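Local coordinates for ureidoglycolate hydrolase (Arabidopsis thaliana, PDB 4PXE), which hydrolyses (S)-ureidoglycolate to glyoxylate, ammonium and carbon dioxide at a two-manganese site, a late step in plant purine breakdown, at residues Gly19-Ile24 / Ser408-Met413; Gly90-Ala95 / Thr135-Thr140; Gly104-Leu109 / Leu207-Gly212; Leu220-Val225 / Ile392-Tyr397. One frame throughout, in Å; residues are numbered along the deposited sequence. Where two conformers were deposited one is given.

Contact 1 of 4, residues Gly19-Ile24 / Ser408-Met413; sequences GLQNQI and SSPEDM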
loop_
_atom_site.group_PDB
_atom_site.type_symbol
_atom_site.label_atom_id
_atom_site.label_comp_id
_atom_site.label_asym_id
_atom_site.label_seq_id
_atom_site.Cartn_x
_atom_site.Cartn_y
_atom_site.Cartn_z
ATOM N N GLY A 19 -5.106 -9.774 38.152
ATOM C CA GLY A 19 -6.330 -9.138 37.687
ATOM C C GLY A 19 -6.045 -8.062 36.652
ATOM O O GLY A 19 -6.730 -7.961 35.618
ATOM N N LEU A 20 -5.020 -7.262 36.914
ATOM C CA LEU A 20 -4.590 -6.260 35.946
ATOM C C LEU A 20 -4.123 -6.917 34.635
ATOM O O LEU A 20 -4.457 -6.456 33.542
ATOM C CB LEU A 20 -3.490 -5.377 36.546
ATOM C CG LEU A 20 -2.910 -4.270 35.659
ATOM C CD1 LEU A 20 -4.022 -3.357 35.137
ATOM C CD2 LEU A 20 -1.884 -3.473 36.453
ATOM N N GLN A 21 -3.373 -8.010 34.741
ATOM C CA GLN A 21 -2.974 -8.750 33.550
ATOM C C GLN A 21 -4.177 -9.232 32.752
ATOM O O GLN A 21 -4.186 -9.156 31.522
ATOM C CB GLN A 21 -2.081 -9.947 33.895
ATOM C CG GLN A 21 -1.664 -10.721 32.660
ATOM C CD GLN A 21 -0.784 -9.890 31.779
ATOM O OE1 GLN A 21 0.078 -9.163 32.275
ATOM N NE2 GLN A 21 -0.997 -9.968 30.473
ATOM N N ASN A 22 -5.186 -9.741 33.452
ATOM C CA ASN A 22 -6.393 -10.207 32.788
ATOM C C ASN A 22 -7.077 -9.074 32.023
ATOM O O ASN A 22 -7.589 -9.289 30.926
ATOM C CB ASN A 22 -7.353 -10.856 33.789
ATOM C CG ASN A 22 -6.811 -12.156 34.361
ATOM O OD1 ASN A 22 -5.861 -12.736 33.831
ATOM N ND2 ASN A 22 -7.421 -12.622 35.445
ATOM N N GLN A 23 -7.069 -7.869 32.595
ATOM C CA GLN A 23 -7.649 -6.709 31.910
ATOM C C GLN A 23 -6.852 -6.323 30.662
ATOM O O GLN A 23 -7.430 -5.981 29.628
ATOM C CB GLN A 23 -7.778 -5.530 32.867
ATOM C CG GLN A 23 -8.803 -5.795 33.964
ATOM C CD GLN A 23 -8.866 -4.695 35.006
ATOM O OE1 GLN A 23 -7.918 -3.926 35.183
ATOM N NE2 GLN A 23 -9.985 -4.619 35.707
ATOM N N ILE A 24 -5.526 -6.404 30.756
ATOM C CA ILE A 24 -4.657 -6.159 29.608
ATOM C C ILE A 24 -5.007 -7.131 28.487
ATOM O O ILE A 24 -5.153 -6.743 27.332
ATOM C CB ILE A 24 -3.158 -6.291 29.999
ATOM C CG1 ILE A 24 -2.729 -5.119 30.890
ATOM C CG2 ILE A 24 -2.265 -6.377 28.765
ATOM C CD1 ILE A 24 -2.244 -3.910 30.120
ATOM N N SER A 408 5.554 -6.460 29.390
ATOM C CA SER A 408 5.945 -6.057 30.740
ATOM C C SER A 408 5.281 -7.048 31.706
ATOM O O SER A 408 4.131 -7.443 31.508
ATOM C CB SER A 408 5.507 -4.620 31.021
ATOM O OG SER A 408 6.052 -4.166 32.246
ATOM N N SER A 409 6.000 -7.473 32.740
ATOM C CA SER A 409 5.479 -8.513 33.629
ATOM C C SER A 409 4.405 -7.971 34.565
ATOM O O SER A 409 4.319 -6.764 34.783
ATOM C CB SER A 409 6.618 -9.123 34.455
ATOM O OG SER A 409 7.100 -8.183 35.398
ATOM N N PRO A 410 3.575 -8.865 35.125
ATOM C CA PRO A 410 2.609 -8.443 36.142
ATOM C C PRO A 410 3.277 -7.717 37.308
ATOM O O PRO A 410 2.719 -6.733 37.801
ATOM C CB PRO A 410 1.958 -9.768 36.572
ATOM C CG PRO A 410 2.019 -10.592 35.310
ATOM C CD PRO A 410 3.359 -10.262 34.703
ATOM N N GLU A 411 4.462 -8.160 37.724
ATOM C CA GLU A 411 5.168 -7.473 38.809
ATOM C C GLU A 411 5.635 -6.089 38.385
ATOM O O GLU A 411 5.521 -5.127 39.155
ATOM C CB GLU A 411 6.378 -8.267 39.285
ATOM C CG GLU A 411 6.929 -7.694 40.565
ATOM C CD GLU A 411 8.425 -7.791 40.663
ATOM O OE1 GLU A 411 9.070 -8.355 39.745
ATOM O OE2 GLU A 411 8.953 -7.301 41.680
ATOM N N ASP A 412 6.180 -5.981 37.181
ATOM C CA ASP A 412 6.620 -4.672 36.716
ATOM C C ASP A 412 5.476 -3.677 36.670
ATOM O O ASP A 412 5.631 -2.530 37.098
ATOM C CB ASP A 412 7.365 -4.783 35.396
ATOM C CG ASP A 412 8.804 -5.242 35.601
ATOM O OD1 ASP A 412 9.349 -5.005 36.705
ATOM O OD2 ASP A 412 9.398 -5.829 34.691
ATOM N N MET A 413 4.318 -4.114 36.183
ATOM C CA MET A 413 3.147 -3.252 36.155
ATOM C C MET A 413 2.680 -2.895 37.561
ATOM O O MET A 413 2.380 -1.732 37.835
ATOM C CB MET A 413 2.016 -3.894 35.355
ATOM C CG MET A 413 2.352 -4.064 33.880
ATOM S SD MET A 413 0.945 -4.632 32.885
ATOM C CE MET A 413 0.760 -6.317 33.486
HETATM O O HOH W 1 2.329 -9.288 31.386
#

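Contact 2 of 4, residues Gly90-Ala95 / Thr135-Thr140; sequences GSHIDA and TSEEPT. With MN (manganese (II) ion), chain C; MN (manganese (II) ion), chain D; GLV (glyoxylic acid), chain E.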
loop_
_atom_site.group_PDB
_atom_site.type_symbol
_atom_site.label_atom_id
_atom_site.label_comp_id
_atom_site.label_asym_id
_atom_site.label_seq_id
_atom_site.Cartn_x
_atom_site.Cartn_y
_atom_site.Cartn_z
ATOM N N GLY A 90 -2.945 9.681 33.237
ATOM C CA GLY A 90 -3.592 8.941 32.177
ATOM C C GLY A 90 -2.696 8.647 31.000
ATOM O O GLY A 90 -1.512 8.968 31.013
ATOM N N SER A 91 -3.283 8.032 29.983
ATOM C CA SER A 91 -2.546 7.592 28.803
ATOM C C SER A 91 -3.550 7.262 27.699
ATOM O O SER A 91 -4.710 7.693 27.753
ATOM C CB SER A 91 -1.668 6.376 29.150
ATOM O OG SER A 91 -0.619 6.182 28.208
ATOM N N HIS A 92 -3.109 6.494 26.708
ATOM C CA HIS A 92 -3.943 6.202 25.537
ATOM C C HIS A 92 -4.200 4.702 25.418
ATOM O O HIS A 92 -3.486 3.887 26.019
ATOM C CB HIS A 92 -3.233 6.679 24.268
ATOM C CG HIS A 92 -1.941 5.970 24.015
ATOM N ND1 HIS A 92 -1.823 4.941 23.102
ATOM C CD2 HIS A 92 -0.722 6.118 24.581
ATOM C CE1 HIS A 92 -0.583 4.487 23.120
ATOM N NE2 HIS A 92 0.105 5.187 24.002
ATOM N N ILE A 93 -5.209 4.320 24.644
ATOM C CA ILE A 93 -5.411 2.904 24.348
ATOM C C ILE A 93 -5.403 2.589 22.857
ATOM O O ILE A 93 -5.549 1.427 22.474
ATOM C CB ILE A 93 -6.702 2.342 24.986
ATOM C CG1 ILE A 93 -7.938 3.045 24.413
ATOM C CG2 ILE A 93 -6.639 2.438 26.513
ATOM C CD1 ILE A 93 -9.239 2.628 25.094
ATOM N N ASP A 94 -5.234 3.596 22.007
ATOM C CA ASP A 94 -5.077 3.256 20.594
ATOM C C ASP A 94 -3.740 2.540 20.360
ATOM O O ASP A 94 -2.803 2.684 21.153
ATOM C CB ASP A 94 -5.354 4.434 19.625
ATOM C CG ASP A 94 -4.458 5.656 19.843
ATOM O OD1 ASP A 94 -3.959 5.905 20.960
ATOM O OD2 ASP A 94 -4.308 6.419 18.861
ATOM N N ALA A 95 -3.696 1.744 19.296
ATOM C CA ALA A 95 -2.572 0.870 18.970
ATOM C C ALA A 95 -2.313 0.956 17.475
ATOM O O ALA A 95 -3.233 0.780 16.667
ATOM C CB ALA A 95 -2.898 -0.559 19.340
ATOM N N THR A 135 -8.079 10.653 23.784
ATOM C CA THR A 135 -8.912 10.086 22.739
ATOM C C THR A 135 -8.108 9.289 21.704
ATOM O O THR A 135 -8.599 8.318 21.137
ATOM C CB THR A 135 -9.796 11.167 22.061
ATOM O OG1 THR A 135 -10.894 10.530 21.400
ATOM C CG2 THR A 135 -8.996 12.027 21.079
ATOM N N SER A 136 -6.865 9.708 21.484
ATOM C CA SER A 136 -5.938 9.020 20.594
ATOM C C SER A 136 -4.585 9.665 20.779
ATOM O O SER A 136 -4.500 10.890 20.908
ATOM C CB SER A 136 -6.381 9.166 19.135
ATOM O OG SER A 136 -5.304 8.900 18.252
ATOM N N GLU A 137 -3.526 8.858 20.788
ATOM C CA GLU A 137 -2.173 9.389 20.867
ATOM C C GLU A 137 -1.368 9.033 19.619
ATOM O O GLU A 137 -0.406 9.723 19.273
ATOM C CB GLU A 137 -1.478 8.868 22.135
ATOM C CG GLU A 137 -0.090 9.438 22.378
ATOM C CD GLU A 137 1.024 8.602 21.791
ATOM O OE1 GLU A 137 0.776 7.463 21.321
ATOM O OE2 GLU A 137 2.171 9.104 21.789
ATOM N N GLU A 138 -1.739 7.940 18.956
ATOM C CA GLU A 138 -0.989 7.481 17.785
ATOM C C GLU A 138 -1.419 8.214 16.512
ATOM O O GLU A 138 -2.587 8.574 16.373
ATOM C CB GLU A 138 -1.125 5.967 17.619
ATOM C CG GLU A 138 -0.644 5.187 18.836
ATOM C CD GLU A 138 0.847 5.045 18.903
ATOM O OE1 GLU A 138 1.598 5.748 18.190
ATOM O OE2 GLU A 138 1.270 4.178 19.695
ATOM N N PRO A 139 -0.474 8.449 15.582
ATOM C CA PRO A 139 -0.766 9.256 14.384
ATOM C C PRO A 139 -1.387 8.454 13.243
ATOM O O PRO A 139 -1.523 8.982 12.137
ATOM C CB PRO A 139 0.621 9.752 13.965
ATOM C CG PRO A 139 1.536 8.646 14.378
ATOM C CD PRO A 139 0.970 8.169 15.713
ATOM N N THR A 140 -1.764 7.208 13.502
ATOM C CA THR A 140 -2.180 6.265 12.453
ATOM C C THR A 140 -3.253 6.768 11.487
ATOM O O THR A 140 -3.102 6.652 10.263
ATOM C CB THR A 140 -2.690 4.953 13.083
ATOM O OG1 THR A 140 -1.716 4.483 14.023
ATOM C CG2 THR A 140 -2.923 3.876 12.015
HETATM MN MN MN C . 2.395 5.180 24.228
HETATM MN MN MN D . 3.173 4.048 20.705
HETATM C C1 GLV E . 4.271 7.202 19.864
HETATM O O1 GLV E . 4.094 7.617 21.174
HETATM C C2 GLV E . 5.670 7.318 19.371
HETATM O O2 GLV E . 6.566 7.763 20.160
HETATM O O3 GLV E . 5.949 6.971 18.186
HETATM O O HOH W 2 -3.654 3.537 15.802
HETATM O O HOH W 3 2.384 5.529 22.035
HETATM O O HOH W 4 2.394 7.298 24.923
HETATM O O HOH W 5 4.711 5.878 23.691
HETATM O O HOH W 6 4.843 4.411 21.360
#

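Contact 3 of 4, residues Gly104-Leu109 / Leu207-Gly212; sequences GVVGVL and LHIEQG. With MN (manganese (II) ion), chain C.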
loop_
_atom_site.group_PDB
_atom_site.type_symbol
_atom_site.label_atom_id
_atom_site.label_comp_id
_atom_site.label_asym_id
_atom_site.label_seq_id
_atom_site.Cartn_x
_atom_site.Cartn_y
_atom_site.Cartn_z
ATOM N N GLY A 104 0.656 2.435 26.138
ATOM C CA GLY A 104 -0.525 3.219 26.493
ATOM C C GLY A 104 -1.456 2.556 27.501
ATOM O O GLY A 104 -1.837 3.147 28.527
ATOM N N VAL A 105 -1.826 1.315 27.193
ATOM C CA VAL A 105 -2.815 0.596 27.989
ATOM C C VAL A 105 -2.413 0.487 29.462
ATOM O O VAL A 105 -3.252 0.664 30.345
ATOM C CB VAL A 105 -3.103 -0.802 27.402
ATOM C CG1 VAL A 105 -4.094 -1.547 28.269
ATOM C CG2 VAL A 105 -3.651 -0.678 25.984
ATOM N N VAL A 106 -1.134 0.238 29.733
ATOM C CA VAL A 106 -0.685 0.155 31.129
ATOM C C VAL A 106 -0.999 1.423 31.925
ATOM O O VAL A 106 -1.431 1.340 33.078
ATOM C CB VAL A 106 0.818 -0.177 31.235
ATOM C CG1 VAL A 106 1.314 -0.023 32.677
ATOM C CG2 VAL A 106 1.094 -1.594 30.698
ATOM N N GLY A 107 -0.830 2.593 31.310
ATOM C CA GLY A 107 -1.107 3.839 32.009
ATOM C C GLY A 107 -2.577 4.196 32.136
ATOM O O GLY A 107 -2.925 5.113 32.890
ATOM N N VAL A 108 -3.445 3.486 31.420
ATOM C CA VAL A 108 -4.889 3.686 31.558
ATOM C C VAL A 108 -5.471 2.672 32.554
ATOM O O VAL A 108 -6.040 3.050 33.595
ATOM C CB VAL A 108 -5.623 3.587 30.202
ATOM C CG1 VAL A 108 -7.137 3.699 30.406
ATOM C CG2 VAL A 108 -5.143 4.671 29.243
ATOM N N LEU A 109 -5.317 1.383 32.261
ATOM C CA LEU A 109 -5.752 0.347 33.197
ATOM C C LEU A 109 -4.997 0.420 34.517
ATOM O O LEU A 109 -5.572 0.197 35.589
ATOM C CB LEU A 109 -5.619 -1.050 32.585
ATOM C CG LEU A 109 -6.472 -1.300 31.337
ATOM C CD1 LEU A 109 -6.289 -2.709 30.814
ATOM C CD2 LEU A 109 -7.932 -1.044 31.619
ATOM N N LEU A 207 2.019 6.896 33.684
ATOM C CA LEU A 207 2.706 5.613 33.850
ATOM C C LEU A 207 2.821 4.969 32.465
ATOM O O LEU A 207 1.835 4.937 31.730
ATOM C CB LEU A 207 1.879 4.729 34.783
ATOM C CG LEU A 207 2.285 3.253 34.892
ATOM C CD1 LEU A 207 3.694 3.085 35.463
ATOM C CD2 LEU A 207 1.264 2.495 35.718
ATOM N N HIS A 208 4.001 4.473 32.095
ATOM C CA HIS A 208 4.198 3.946 30.738
ATOM C C HIS A 208 5.338 2.936 30.719
ATOM O O HIS A 208 6.312 3.066 31.472
ATOM C CB HIS A 208 4.489 5.100 29.747
ATOM C CG HIS A 208 4.146 4.785 28.315
ATOM N ND1 HIS A 208 4.887 3.921 27.535
ATOM C CD2 HIS A 208 3.131 5.220 27.528
ATOM C CE1 HIS A 208 4.343 3.833 26.332
ATOM N NE2 HIS A 208 3.276 4.611 26.303
ATOM N N ILE A 209 5.232 1.919 29.867
ATOM C CA ILE A 209 6.390 1.050 29.658
ATOM C C ILE A 209 7.557 1.864 29.098
ATOM O O ILE A 209 7.359 2.827 28.347
ATOM C CB ILE A 209 6.071 -0.157 28.760
ATOM C CG1 ILE A 209 5.646 0.292 27.352
ATOM C CG2 ILE A 209 4.988 -1.015 29.400
ATOM C CD1 ILE A 209 5.615 -0.855 26.313
ATOM N N GLU A 210 8.775 1.481 29.460
ATOM C CA GLU A 210 9.942 2.248 29.038
ATOM C C GLU A 210 10.089 2.362 27.517
ATOM O O GLU A 210 10.526 3.400 27.014
ATOM C CB GLU A 210 11.221 1.616 29.598
ATOM C CG GLU A 210 12.483 2.377 29.193
ATOM C CD GLU A 210 13.761 1.622 29.471
ATOM O OE1 GLU A 210 13.772 0.818 30.427
ATOM O OE2 GLU A 210 14.760 1.839 28.743
ATOM N N GLN A 211 9.746 1.293 26.790
ATOM C CA GLN A 211 10.014 1.206 25.347
ATOM C C GLN A 211 11.510 1.302 25.062
ATOM O O GLN A 211 11.937 1.806 24.014
ATOM C CB GLN A 211 9.200 2.246 24.562
ATOM C CG GLN A 211 7.724 2.152 24.882
ATOM C CD GLN A 211 6.879 3.154 24.134
ATOM O OE1 GLN A 211 6.907 4.349 24.430
ATOM N NE2 GLN A 211 6.074 2.670 23.195
ATOM N N GLY A 212 12.303 0.793 26.002
ATOM C CA GLY A 212 13.743 0.662 25.847
ATOM C C GLY A 212 14.200 -0.403 26.828
ATOM O O GLY A 212 13.406 -0.868 27.650
HETATM MN MN MN C . 2.395 5.180 24.228
HETATM O O HOH W 7 2.586 1.828 28.561
HETATM O O HOH W 8 0.920 3.903 29.394
HETATM O O HOH W 9 -0.956 6.829 33.953
HETATM O O HOH W 5 4.711 5.878 23.691
HETATM O O HOH W 4 2.394 7.298 24.923
HETATM O O HOH W 3 2.384 5.529 22.035
#

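Contact 4 of 4, residues Leu220-Val225 / Ile392-Tyr397; sequences LDIGVV and IFIPCY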
loop_
_atom_site.group_PDB
_atom_site.type_symbol
_atom_site.label_atom_id
_atom_site.label_comp_id
_atom_site.label_asym_id
_atom_site.label_seq_id
_atom_site.Cartn_x
_atom_site.Cartn_y
_atom_site.Cartn_z
ATOM N N LEU A 220 16.701 -2.549 37.339
ATOM C CA LEU A 220 16.008 -1.516 38.110
ATOM C C LEU A 220 14.501 -1.596 37.928
ATOM O O LEU A 220 14.018 -2.062 36.894
ATOM C CB LEU A 220 16.492 -0.120 37.699
ATOM C CG LEU A 220 17.987 0.141 37.857
ATOM C CD1 LEU A 220 18.366 1.464 37.192
ATOM C CD2 LEU A 220 18.355 0.156 39.341
ATOM N N ASP A 221 13.758 -1.122 38.926
ATOM C CA ASP A 221 12.300 -1.239 38.917
ATOM C C ASP A 221 11.566 -0.102 38.230
ATOM O O ASP A 221 10.507 -0.316 37.632
ATOM C CB ASP A 221 11.771 -1.318 40.357
ATOM C CG ASP A 221 12.325 -2.501 41.124
ATOM O OD1 ASP A 221 12.336 -3.618 40.573
ATOM O OD2 ASP A 221 12.753 -2.302 42.281
ATOM N N ILE A 222 12.097 1.110 38.358
ATOM C CA ILE A 222 11.356 2.316 38.005
ATOM C C ILE A 222 12.248 3.341 37.330
ATOM O O ILE A 222 13.356 3.604 37.784
ATOM C CB ILE A 222 10.761 2.980 39.284
ATOM C CG1 ILE A 222 9.727 2.069 39.948
ATOM C CG2 ILE A 222 10.154 4.344 38.971
ATOM C CD1 ILE A 222 8.450 1.871 39.141
ATOM N N GLY A 223 11.773 3.909 36.229
ATOM C CA GLY A 223 12.432 5.059 35.635
ATOM C C GLY A 223 11.687 6.339 35.964
ATOM O O GLY A 223 10.471 6.433 35.775
ATOM N N VAL A 224 12.403 7.317 36.500
ATOM C CA VAL A 224 11.806 8.616 36.746
ATOM C C VAL A 224 12.177 9.506 35.573
ATOM O O VAL A 224 13.345 9.839 35.374
ATOM C CB VAL A 224 12.287 9.205 38.080
ATOM C CG1 VAL A 224 11.710 10.592 38.290
ATOM C CG2 VAL A 224 11.914 8.270 39.233
ATOM N N VAL A 225 11.184 9.840 34.755
ATOM C CA VAL A 225 11.462 10.487 33.474
ATOM C C VAL A 225 11.689 11.986 33.650
ATOM O O VAL A 225 10.864 12.679 34.243
ATOM C CB VAL A 225 10.311 10.243 32.483
ATOM C CG1 VAL A 225 10.527 11.024 31.181
ATOM C CG2 VAL A 225 10.175 8.754 32.213
ATOM N N ILE A 392 6.343 7.976 34.984
ATOM C CA ILE A 392 6.924 6.801 35.616
ATOM C C ILE A 392 7.092 5.734 34.530
ATOM O O ILE A 392 6.102 5.314 33.931
ATOM C CB ILE A 392 5.952 6.245 36.662
ATOM C CG1 ILE A 392 5.644 7.292 37.743
ATOM C CG2 ILE A 392 6.513 4.984 37.323
ATOM C CD1 ILE A 392 4.421 6.958 38.538
ATOM N N PHE A 393 8.328 5.309 34.279
ATOM C CA PHE A 393 8.606 4.173 33.391
ATOM C C PHE A 393 8.715 2.871 34.186
ATOM O O PHE A 393 9.283 2.844 35.289
ATOM C CB PHE A 393 9.937 4.363 32.659
ATOM C CG PHE A 393 9.863 5.185 31.392
ATOM C CD1 PHE A 393 8.650 5.557 30.801
ATOM C CD2 PHE A 393 11.048 5.556 30.779
ATOM C CE1 PHE A 393 8.657 6.303 29.603
ATOM C CE2 PHE A 393 11.050 6.284 29.599
ATOM C CZ PHE A 393 9.855 6.655 29.022
ATOM N N ILE A 394 8.186 1.799 33.606
ATOM C CA ILE A 394 8.443 0.449 34.101
ATOM C C ILE A 394 9.234 -0.328 33.041
ATOM O O ILE A 394 9.238 0.027 31.860
ATOM C CB ILE A 394 7.144 -0.302 34.455
ATOM C CG1 ILE A 394 6.244 -0.438 33.223
ATOM C CG2 ILE A 394 6.419 0.380 35.608
ATOM C CD1 ILE A 394 4.994 -1.276 33.508
ATOM N N PRO A 395 9.937 -1.391 33.453
ATOM C CA PRO A 395 10.723 -2.150 32.477
ATOM C C PRO A 395 9.858 -2.840 31.441
ATOM O O PRO A 395 8.674 -3.094 31.676
ATOM C CB PRO A 395 11.415 -3.215 33.336
ATOM C CG PRO A 395 11.384 -2.661 34.736
ATOM C CD PRO A 395 10.103 -1.902 34.828
ATOM N N CYS A 396 10.452 -3.114 30.289
ATOM C CA CYS A 396 9.799 -3.986 29.332
ATOM C C CYS A 396 10.845 -4.865 28.676
ATOM O O CYS A 396 12.016 -4.493 28.572
ATOM C CB CYS A 396 8.946 -3.206 28.314
ATOM S SG CYS A 396 9.857 -2.075 27.248
ATOM N N TYR A 397 10.393 -6.042 28.261
ATOM C CA TYR A 397 11.251 -7.099 27.774
ATOM C C TYR A 397 12.037 -6.649 26.553
ATOM O O TYR A 397 11.455 -6.324 25.510
ATOM C CB TYR A 397 10.386 -8.310 27.432
ATOM C CG TYR A 397 11.174 -9.515 26.991
ATOM C CD1 TYR A 397 12.221 -10.002 27.764
ATOM C CD2 TYR A 397 10.858 -10.184 25.820
ATOM C CE1 TYR A 397 12.953 -11.113 27.359
ATOM C CE2 TYR A 397 11.583 -11.298 25.416
ATOM C CZ TYR A 397 12.616 -11.760 26.202
ATOM O OH TYR A 397 13.350 -12.857 25.804
#

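Contact 1 of 4, residues Gly19-Ile24 / Ser408-Met413
Met413 lays its long side chain against the flank of helix 17-28, meeting Leu20, Ile24 and Gln21 in turn. Near the backbone, Met413 CB lies 4.1 Å from Leu20 CD2. Farther out, Met413 SD sits 4.2 Å from Ile24 CG1. The chain runs extended through its middle bond and then folds at the last one (chi3 -69°), which swings the terminal methyl over to the glutamine amide and leaves Met413 CE 3.2 Å from Gln21 OE1. Unbranched and flexible, methionine fits this course better than a stiff branched residue could. Leu20 and Ile24, one helical turn apart, offer it an apolar ridge.

Gln21 starts with CG anti to its backbone nitrogen and bends at chi2 (66°), a route that carries OE1 toward the other helix. There OE1 also lies 3.9 Å from Pro410 CG. The amide nitrogen has weak hydrogen bonds to Asp25 and Tyr102, which favour this setting of the group. A water is modelled between Gln21 OE1 and Ser408 O, but its very short distance to the amide makes that bridge doubtful.

Ser409 is the N-cap of helix 410-429: its OG accepts from Asp412 N at 3.0 Å. Proline suits the next position, because the first turn of a helix asks for no backbone N-H there.

Around this pair of helices, Leu20, Ile24 and Met413 press on Leu109, Val105 and Val106 of helix 105-120, while Met413 and Ser408 touch Ile394 of strand 389-394.

Contact 2 of 4, residues Gly90-Ala95 / Thr135-Thr140
The dinuclear manganese centre takes one ligand from each of these segments: the end of strand 86-91 with the turn after it, and the loop after strand 129-133. His92 supplies NE2 to one manganese at 2.3 Å, and Glu138 supplies OE2 to the other at 2.2 Å. Water 3 bridges the two ions and donates to Glu137 OE1. The first ion is also held by Asp103 and His208, the second by Asp103 and His402.

Asp94 ties the loops together. Its OD1 accepts from Glu137 N at 3.0 Å in a nearly straight bond (171°). Its OD2 is gripped twice, by Ser136 OG at 2.7 Å and by Glu138 N at 3.0 Å, from opposite faces of the carboxylate plane. A short acid is apt here: both oxygens reach successive backbone amides and so fix where the two glutamates leave the chain. His92 ND1 adds weak bonds to Asp94 OD1 and O. An asparagine in its place would probably turn an NH2 toward either Glu137 N or the pair Ser136 OG and Glu138 N, leaving those donors without an acceptor and the loop less firmly set.

Glu137 packs CB against the imidazole, 3.5 Å from His92 CG. Its CG points away from the backbone nitrogen (chi1 -176°), and the chain then turns so that OE1 lies over one face of the ring, toward its rim. Glu137 OE2 is 2.5 Å from glyoxylate O1. Glu138 OE1 takes a hydrogen bond from Asn294 of the second subunit.

A metal-binding histidine, with an aspartate two residues on, beside a Glu-Glu pair at a water-bridged metal pair, is characteristic of M20 family active sites.

Contact 3 of 4, residues Gly104-Leu109 / Leu207-Gly212
His208 and Gly104 meet beside the catalytic manganese, with His208 NE2 3.4 Å from Gly104 N. This is a contact and not a hydrogen bond, since NE2 directs its lone pair to the ion at 2.3 Å. His92 and Asp103 are the other protein ligands.

The second shell fixes the rotation of the imidazole. His208 ND1 donates to Ile209 O at 2.8 Å; the acceptor lies close to the ring plane, and the bond uses a carbonyl lone pair and is almost straight (170°). One ring face holds water 7 over its centre, and this water accepts from Ile209 N. The ring of His378 meets His208 edge-to-face.

Farther out, the first turn of helix 105-120 rests on strand 201-209. Gly107 CA comes to 3.2 Å from Leu207 O as a CA-H...O contact, and any CB there would clash with that oxygen, so only glycine suits. Two waters complete the seam: one joins Gly107 N to Leu207 O, the other Gly107 O to Leu207 N. Val106 spreads its two methyls, CG1 at 3.9 Å from Leu207 CD2 and CG2 at 4.1 Å from Ile209 CG2; its beta branch lets one short side chain touch both strand residues.

A helix starting just after the bridging aspartate and packed on a strand that carries a metal-binding histidine next to its C-terminal end belongs to the catalytic domain of M20 metallohydrolases.

Contact 4 of 4, residues Leu220-Val225 / Ile392-Tyr397
Phe393 keeps CG beside its backbone nitrogen (chi1 -85°), and Val225 likewise turns CG2 beside its own nitrogen, which brings that methyl squarely over the phenyl ring. Val225 CG2 stands 3.5 Å from the centroid of the Phe393 ring, only 6° off the normal, a CH-pi contact over the face.

Between the strands, Gly223 and Phe393 form an antiparallel hydrogen-bonded pair: Gly223 N gives to Phe393 O at 2.9 Å, and Phe393 N to Gly223 O at 2.8 Å. Glycine suits this place because a side chain would crowd Phe393 CB. Replacing Phe393 by an alanine would probably leave the Val225 methyl without its aromatic surface and open a gap toward Leu215.

On the other face, Ile222 and Ile392 lie side by side, their CG2 atoms 4.0 Å apart, and both touch Val419 of helix 410-429. Pro395 ends the ladder. Having no N-H, it sets CD 3.2 Å from Asp221 O where the next rung would fall.

Strand 222-239 thus adds antiparallel to strand 389-394, which itself runs parallel to strand 201-209, giving part of the mixed sheet in the alpha/beta catalytic domain of the M20 family.

How the contacts relate
Helix 17-28, near the N terminus, waits almost the whole chain for its partner: contact 1 closes only at the start of helix 410-429 and encloses the other three. Contacts 2 and 3 cross, their segments alternating as 90-95, 104-109, 135-140 and 207-212, and they share the first manganese and three of its waters. Contact 4 opens after contact 3 has closed, yet the two are joined by backbone bonds between strands 201-209 and 389-394. Helix 105-120 lies between contact 1 and the metal site, and Ser408 links contact 1 to Pro395 of contact 4. An N-terminal helix, the C-terminal helix, central strands and active-site loops are thereby tied together.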